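Local coordinates for foldase protein PrsA (Streptococcus pneumoniae, PDB 5TVL), which probably helps secreted proteins fold outside the membrane after translocation, acting as a lipoprotein peptidyl-prolyl cis-trans isomerase of the parvulin type, at residues A[91-103]-A[235-249]. Residues are numbered along the deposited sequence; the frame is centred on the assembly and turned at random.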
loop_
_atom_site.group_PDB
_atom_site.type_symbol
_atom_site.label_atom_id
_atom_site.label_comp_id
_atom_site.label_asym_id
_atom_site.label_seq_id
_atom_site.Cartn_x
_atom_site.Cartn_y
_atom_site.Cartn_z
ATOM N N LEU A 91 19.062 -6.709 5.128
ATOM C CA LEU A 91 19.685 -6.007 6.262
ATOM C C LEU A 91 18.986 -4.690 6.620
ATOM O O LEU A 91 19.000 -4.285 7.780
ATOM C CB LEU A 91 21.182 -5.758 6.002
ATOM C CG LEU A 91 22.076 -7.005 5.928
ATOM C CD1 LEU A 91 23.485 -6.638 5.479
ATOM C CD2 LEU A 91 22.108 -7.747 7.254
ATOM N N VAL A 92 18.390 -4.026 5.631
ATOM C CA VAL A 92 17.616 -2.804 5.867
ATOM C C VAL A 92 16.300 -3.135 6.587
ATOM O O VAL A 92 16.015 -2.575 7.652
ATOM C CB VAL A 92 17.363 -2.022 4.549
ATOM C CG1 VAL A 92 16.344 -0.901 4.739
ATOM C CG2 VAL A 92 18.676 -1.454 4.015
ATOM N N GLU A 93 15.509 -4.041 6.014
ATOM C CA GLU A 93 14.218 -4.406 6.608
ATOM C C GLU A 93 14.377 -5.060 7.989
ATOM O O GLU A 93 13.514 -4.906 8.848
ATOM C CB GLU A 93 13.397 -5.289 5.656
ATOM C CG GLU A 93 13.876 -6.729 5.517
ATOM C CD GLU A 93 13.233 -7.462 4.351
ATOM O OE1 GLU A 93 13.166 -6.894 3.238
ATOM O OE2 GLU A 93 12.807 -8.622 4.542
ATOM N N LEU A 94 15.485 -5.772 8.190
ATOM C CA LEU A 94 15.881 -6.277 9.514
ATOM C C LEU A 94 16.078 -5.128 10.507
ATOM O O LEU A 94 15.545 -5.169 11.615
ATOM C CB LEU A 94 17.155 -7.127 9.395
ATOM C CG LEU A 94 17.775 -7.862 10.593
ATOM C CD1 LEU A 94 18.612 -9.038 10.094
ATOM C CD2 LEU A 94 18.626 -6.951 11.474
ATOM N N ALA A 95 16.830 -4.108 10.102
ATOM C CA ALA A 95 17.046 -2.911 10.927
ATOM C C ALA A 95 15.755 -2.122 11.199
ATOM O O ALA A 95 15.566 -1.601 12.300
ATOM C CB ALA A 95 18.081 -2.004 10.280
ATOM N N VAL A 96 14.881 -2.038 10.194
ATOM C CA VAL A 96 13.594 -1.327 10.313
ATOM C C VAL A 96 12.632 -2.037 11.284
ATOM O O VAL A 96 11.858 -1.374 11.985
ATOM C CB VAL A 96 12.940 -1.112 8.915
ATOM C CG1 VAL A 96 11.510 -0.594 9.019
ATOM C CG2 VAL A 96 13.777 -0.146 8.077
ATOM N N LYS A 97 12.687 -3.367 11.331
ATOM C CA LYS A 97 11.887 -4.145 12.289
ATOM C C LYS A 97 12.301 -3.880 13.743
ATOM O O LYS A 97 11.440 -3.817 14.614
ATOM C CB LYS A 97 11.975 -5.644 11.979
ATOM C CG LYS A 97 10.960 -6.523 12.703
ATOM C CD LYS A 97 11.203 -7.994 12.390
ATOM C CE LYS A 97 10.304 -8.927 13.186
ATOM N NZ LYS A 97 8.938 -9.039 12.612
ATOM N N LYS A 98 13.602 -3.724 13.999
ATOM C CA LYS A 98 14.109 -3.443 15.359
ATOM C C LYS A 98 13.648 -2.096 15.908
ATOM O O LYS A 98 13.216 -2.012 17.063
ATOM C CB LYS A 98 15.642 -3.470 15.406
ATOM C CG LYS A 98 16.256 -4.848 15.280
ATOM C CD LYS A 98 17.713 -4.822 15.703
ATOM C CE LYS A 98 18.383 -6.170 15.501
ATOM N NZ LYS A 98 19.815 -6.147 15.911
ATOM N N VAL A 99 13.764 -1.049 15.090
ATOM C CA VAL A 99 13.401 0.309 15.516
ATOM C C VAL A 99 11.877 0.434 15.655
ATOM O O VAL A 99 11.392 1.109 16.567
ATOM C CB VAL A 99 13.984 1.396 14.573
ATOM C CG1 VAL A 99 13.540 2.793 15.001
ATOM C CG2 VAL A 99 15.507 1.322 14.551
ATOM N N ALA A 100 11.133 -0.227 14.765
ATOM C CA ALA A 100 9.671 -0.289 14.866
ATOM C C ALA A 100 9.228 -0.987 16.154
ATOM O O ALA A 100 8.322 -0.510 16.829
ATOM C CB ALA A 100 9.082 -0.994 13.652
ATOM N N GLU A 101 9.871 -2.112 16.475
ATOM C CA GLU A 101 9.672 -2.809 17.756
ATOM C C GLU A 101 10.040 -1.931 18.960
ATOM O O GLU A 101 9.313 -1.904 19.953
ATOM C CB GLU A 101 10.486 -4.112 17.811
ATOM C CG GLU A 101 9.854 -5.279 17.070
ATOM C CD GLU A 101 10.673 -6.555 17.166
ATOM O OE1 GLU A 101 11.882 -6.524 16.844
ATOM O OE2 GLU A 101 10.104 -7.597 17.554
ATOM N N ALA A 102 11.170 -1.229 18.858
ATOM C CA ALA A 102 11.646 -0.326 19.917
ATOM C C ALA A 102 10.760 0.907 20.127
ATOM O O ALA A 102 10.703 1.437 21.235
ATOM C CB ALA A 102 13.077 0.110 19.628
ATOM N N GLU A 103 10.087 1.362 19.069
ATOM C CA GLU A 103 9.196 2.534 19.129
ATOM C C GLU A 103 7.715 2.198 19.399
ATOM O O GLU A 103 6.885 3.111 19.456
ATOM C CB GLU A 103 9.331 3.368 17.843
ATOM C CG GLU A 103 10.664 4.103 17.738
ATOM C CD GLU A 103 10.856 4.853 16.428
ATOM O OE1 GLU A 103 9.919 4.896 15.598
ATOM O OE2 GLU A 103 11.958 5.409 16.228
ATOM N N LEU A 235 4.020 -3.656 12.900
ATOM C CA LEU A 235 5.379 -3.766 12.355
ATOM C C LEU A 235 5.399 -3.804 10.826
ATOM O O LEU A 235 6.190 -3.093 10.208
ATOM C CB LEU A 235 6.115 -4.987 12.925
ATOM C CG LEU A 235 6.522 -4.929 14.403
ATOM C CD1 LEU A 235 7.099 -6.272 14.827
ATOM C CD2 LEU A 235 7.511 -3.809 14.697
ATOM N N THR A 236 4.532 -4.620 10.224
ATOM C CA THR A 236 4.436 -4.709 8.758
ATOM C C THR A 236 3.947 -3.406 8.103
ATOM O O THR A 236 4.249 -3.160 6.931
ATOM C CB THR A 236 3.540 -5.878 8.295
ATOM O OG1 THR A 236 2.288 -5.829 8.986
ATOM C CG2 THR A 236 4.218 -7.217 8.562
ATOM N N GLN A 237 3.199 -2.588 8.848
ATOM C CA GLN A 237 2.818 -1.241 8.398
ATOM C C GLN A 237 4.060 -0.367 8.251
ATOM O O GLN A 237 4.281 0.223 7.195
ATOM C CB GLN A 237 1.843 -0.596 9.388
ATOM C CG GLN A 237 1.305 0.774 8.986
ATOM C CD GLN A 237 0.700 1.521 10.163
ATOM O OE1 GLN A 237 1.088 2.652 10.461
ATOM N NE2 GLN A 237 -0.244 0.883 10.853
ATOM N N LYS A 238 4.863 -0.303 9.313
ATOM C CA LYS A 238 6.120 0.464 9.318
ATOM C C LYS A 238 7.145 -0.079 8.315
ATOM O O LYS A 238 7.945 0.686 7.772
ATOM C CB LYS A 238 6.742 0.475 10.719
ATOM C CG LYS A 238 5.934 1.216 11.775
ATOM C CD LYS A 238 6.025 2.724 11.602
ATOM C CE LYS A 238 5.403 3.461 12.778
ATOM N NZ LYS A 238 6.277 3.453 13.985
ATOM N N GLN A 239 7.110 -1.393 8.083
ATOM C CA GLN A 239 7.969 -2.059 7.092
ATOM C C GLN A 239 7.672 -1.592 5.658
ATOM O O GLN A 239 8.593 -1.447 4.851
ATOM C CB GLN A 239 7.800 -3.585 7.184
ATOM C CG GLN A 239 8.946 -4.401 6.595
ATOM C CD GLN A 239 10.046 -4.685 7.602
ATOM O OE1 GLN A 239 10.980 -3.897 7.753
ATOM N NE2 GLN A 239 9.944 -5.818 8.297
ATOM N N ASN A 240 6.391 -1.364 5.358
ATOM C CA ASN A 240 5.939 -0.899 4.035
ATOM C C ASN A 240 5.819 0.633 3.898
ATOM O O ASN A 240 5.413 1.124 2.844
ATOM C CB ASN A 240 4.602 -1.566 3.678
ATOM C CG ASN A 240 4.717 -3.081 3.568
ATOM O OD1 ASN A 240 5.567 -3.594 2.841
ATOM N ND2 ASN A 240 3.864 -3.805 4.288
ATOM N N ASP A 241 6.167 1.379 4.950
ATOM C CA ASP A 241 6.221 2.846 4.892
ATOM C C ASP A 241 7.584 3.297 4.381
ATOM O O ASP A 241 8.591 3.143 5.075
ATOM C CB ASP A 241 5.950 3.469 6.267
ATOM C CG ASP A 241 4.471 3.520 6.612
ATOM O OD1 ASP A 241 3.660 2.791 5.996
ATOM O OD2 ASP A 241 4.114 4.310 7.508
ATOM N N SER A 242 7.605 3.845 3.165
ATOM C CA SER A 242 8.843 4.293 2.525
ATOM C C SER A 242 9.522 5.430 3.279
ATOM O O SER A 242 10.746 5.489 3.326
ATOM C CB SER A 242 8.574 4.724 1.085
ATOM O OG SER A 242 9.761 5.186 0.464
ATOM N N THR A 243 8.725 6.328 3.854
ATOM C CA THR A 243 9.245 7.443 4.647
ATOM C C THR A 243 9.993 6.945 5.884
ATOM O O THR A 243 11.043 7.489 6.237
ATOM C CB THR A 243 8.110 8.388 5.095
ATOM O OG1 THR A 243 7.338 8.785 3.955
ATOM C CG2 THR A 243 8.670 9.633 5.778
ATOM N N PHE A 244 9.441 5.916 6.531
ATOM C CA PHE A 244 10.049 5.315 7.719
ATOM C C PHE A 244 11.373 4.622 7.394
ATOM O O PHE A 244 12.370 4.846 8.075
ATOM C CB PHE A 244 9.083 4.325 8.384
ATOM C CG PHE A 244 9.519 3.885 9.754
ATOM C CD1 PHE A 244 9.573 4.802 10.802
ATOM C CD2 PHE A 244 9.879 2.563 10.003
ATOM C CE1 PHE A 244 9.978 4.412 12.069
ATOM C CE2 PHE A 244 10.286 2.169 11.270
ATOM C CZ PHE A 244 10.334 3.094 12.303
ATOM N N VAL A 245 11.376 3.806 6.340
ATOM C CA VAL A 245 12.573 3.059 5.914
ATOM C C VAL A 245 13.705 4.031 5.569
ATOM O O VAL A 245 14.846 3.833 5.992
ATOM C CB VAL A 245 12.272 2.124 4.705
ATOM C CG1 VAL A 245 13.546 1.500 4.141
ATOM C CG2 VAL A 245 11.294 1.022 5.100
ATOM N N GLN A 246 13.368 5.076 4.811
ATOM C CA GLN A 246 14.313 6.139 4.445
ATOM C C GLN A 246 14.903 6.849 5.662
ATOM O O GLN A 246 16.090 7.183 5.662
ATOM C CB GLN A 246 13.642 7.176 3.531
ATOM C CG GLN A 246 13.339 6.673 2.125
ATOM C CD GLN A 246 14.564 6.618 1.233
ATOM O OE1 GLN A 246 15.274 7.612 1.080
ATOM N NE2 GLN A 246 14.814 5.458 0.628
ATOM N N SER A 247 14.079 7.082 6.686
ATOM C CA SER A 247 14.547 7.725 7.922
ATOM C C SER A 247 15.547 6.836 8.675
ATOM O O SER A 247 16.546 7.339 9.187
ATOM C CB SER A 247 13.375 8.132 8.833
ATOM O OG SER A 247 12.810 7.017 9.507
ATOM N N ILE A 248 15.284 5.526 8.714
ATOM C CA ILE A 248 16.200 4.558 9.339
ATOM C C ILE A 248 17.525 4.510 8.571
ATOM O O ILE A 248 18.594 4.546 9.180
ATOM C CB ILE A 248 15.588 3.130 9.435
ATOM C CG1 ILE A 248 14.304 3.121 10.285
ATOM C CG2 ILE A 248 16.593 2.135 10.010
ATOM C CD1 ILE A 248 14.439 3.683 11.689
ATOM N N ILE A 249 17.446 4.437 7.243
ATOM C CA ILE A 249 18.640 4.487 6.386
ATOM C C ILE A 249 19.420 5.769 6.688
ATOM O O ILE A 249 20.629 5.719 6.932
ATOM C CB ILE A 249 18.277 4.383 4.880
ATOM C CG1 ILE A 249 17.779 2.967 4.556
ATOM C CG2 ILE A 249 19.476 4.716 3.993
ATOM C CD1 ILE A 249 17.090 2.830 3.212
#
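With chi1 of Val96 at 170°, CG1 stands opposite the backbone N and runs to the edge of the Phe244 ring, 3.7 Å from its CD2, while CG2 meets the flank of Ile248, 4.0 Å from CG1 of that residue. Phe244 likewise turns CG anti to its backbone N, which brings its ring against helix 91-102. Val96 thus acts as a knob in a hole formed by Gln239, Phe244, Val245 and Ile248, drawing on both of the helices in 235-249, which a short turn joins. The ring itself is layered: Lys238 CD lies 4.0 Å above its centre on one face, and Ile248 CG1 covers the opposite face near the rim. Val96 O and Glu103 OE1 approach its edge.

On the Ile248 side, CD1 meets Val99 CG1 tip to tip at 3.5 Å. Farther toward the start of segment 91-103, Val92 CG1 touches Val245 CG1 (3.7 Å), the two side chains crossing at about a right angle. At the other end Leu235 spreads its methyls over the helix: CD2 rests on Ala100 CB and CD1 lies beside Glu101 CG, whose carboxylate goes on to a salt bridge with Lys231.

The axes of the short segments give the orientation: helix 91-102 runs at 130° to helix 235-239 but at 98° to helix 242-249. Phe40 and Tyr44 of helix 25-44 pack beside Val92 and Ala95, whereas the turn between helix 227-239 and helix 242-255 faces the second subunit, where Asp241 OD2 bonds to Thr243 N of that subunit.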